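Local coordinates for protein fumarylacetoacetate hydrolase (Burkholderia xenovorans, PDB 5TI1) that probably hydrolyses fumarylacetoacetate to fumarate and acetoacetate, the last step of phenylalanine and tyrosine breakdown, with a magnesium ion bound in its active site, at residues B[124-127]-B[128-131]. Sequence-based numbering, arbitrary orientation.
Sequences RDDA and ELRG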
# COMPACT_ATOMS: atom_id res chain seq x y z
N ARG B 124 -11.47 8.39 40.43
CA ARG B 124 -10.77 7.77 41.55
C ARG B 124 -11.71 7.21 42.60
O ARG B 124 -11.54 6.08 43.06
CB ARG B 124 -9.83 8.81 42.17
CG ARG B 124 -9.03 8.32 43.37
CD ARG B 124 -8.37 9.49 44.09
NE ARG B 124 -9.30 10.20 44.96
CZ ARG B 124 -9.04 11.35 45.56
NH1 ARG B 124 -7.87 11.95 45.38
NH2 ARG B 124 -9.95 11.92 46.34
N ASP B 125 -12.72 7.98 42.99
CA ASP B 125 -13.58 7.63 44.11
C ASP B 125 -14.89 6.97 43.69
O ASP B 125 -15.74 6.71 44.55
CB ASP B 125 -13.88 8.88 44.95
CG ASP B 125 -12.66 9.39 45.69
OD1 ASP B 125 -11.60 8.73 45.62
OD2 ASP B 125 -12.76 10.44 46.35
N ASP B 126 -15.07 6.68 42.41
CA ASP B 126 -16.25 5.96 41.92
C ASP B 126 -15.83 4.51 41.72
O ASP B 126 -15.36 4.13 40.65
CB ASP B 126 -16.78 6.59 40.64
CG ASP B 126 -18.07 5.94 40.15
OD1 ASP B 126 -18.51 4.95 40.76
OD2 ASP B 126 -18.65 6.44 39.17
N ALA B 127 -16.02 3.69 42.76
CA ALA B 127 -15.53 2.31 42.73
C ALA B 127 -16.19 1.50 41.62
O ALA B 127 -15.53 0.69 40.96
CB ALA B 127 -15.75 1.64 44.09
N GLU B 128 -17.49 1.68 41.40
CA GLU B 128 -18.20 0.87 40.42
C GLU B 128 -17.70 1.15 39.00
O GLU B 128 -17.31 0.24 38.27
CB GLU B 128 -19.71 1.10 40.52
CG GLU B 128 -20.56 0.09 39.74
CD GLU B 128 -20.64 0.39 38.24
OE1 GLU B 128 -20.49 1.56 37.85
OE2 GLU B 128 -20.85 -0.56 37.45
N LEU B 129 -17.71 2.43 38.60
CA LEU B 129 -17.23 2.78 37.27
C LEU B 129 -15.76 2.43 37.11
O LEU B 129 -15.34 1.94 36.05
CB LEU B 129 -17.45 4.27 37.01
CG LEU B 129 -16.96 4.77 35.65
CD1 LEU B 129 -17.74 4.08 34.53
CD2 LEU B 129 -17.07 6.28 35.57
N ARG B 130 -14.96 2.65 38.16
CA ARG B 130 -13.54 2.34 38.11
C ARG B 130 -13.31 0.84 37.95
O ARG B 130 -12.42 0.41 37.20
CB ARG B 130 -12.87 2.87 39.37
CG ARG B 130 -11.37 2.73 39.44
CD ARG B 130 -10.87 3.43 40.69
NE ARG B 130 -9.57 2.93 41.12
CZ ARG B 130 -8.95 3.33 42.22
NH1 ARG B 130 -9.51 4.25 43.00
NH2 ARG B 130 -7.76 2.82 42.54
N GLY B 131 -14.12 0.02 38.63
CA GLY B 131 -14.06 -1.42 38.44
C GLY B 131 -14.43 -1.88 37.05
O GLY B 131 -14.03 -2.98 36.64
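Arg124 O takes a 2.7 Å hydrogen bond from Arg130 NH1, which arrives on a lone pair in the carbonyl plane, while the oxygen sits at the edge of the guanidinium, close to its plane. Arg130 gets there by stretching out from CG to NE, with CG anti to its backbone N (chi1 -175°), so that it reaches back from the first turn of helix 127-133 to the loop ahead of it. The Arg124 guanidinium turns elsewhere: NE and NH2 hold the two carboxylate oxygens of Asp125 side-on, NE lying 2.8 Å from Asp125 OD1, and NH1 bonds to Arg118 O. Trp26 touches both arginine side chains. Asp126, the N-cap residue, has CG anti to the backbone N (chi1 -176°), which brings its carboxylate beside Leu129. Its OD1 accepts a weak but nearly straight bond from Leu129 N at 3.4 Å, and OD2 rests 3.3 Å from Leu129 CB. The backbone takes over from there, with Arg130 N bonded to Asp126 O (2.9 Å) and Gly131 N to Ala127 O (2.8 Å). The Leu129 side chain is buried against Ala74 and Leu123. This is an Asp N-cap at the surface of the N-terminal domain, with an arginine tying the helix to its lead-in loop.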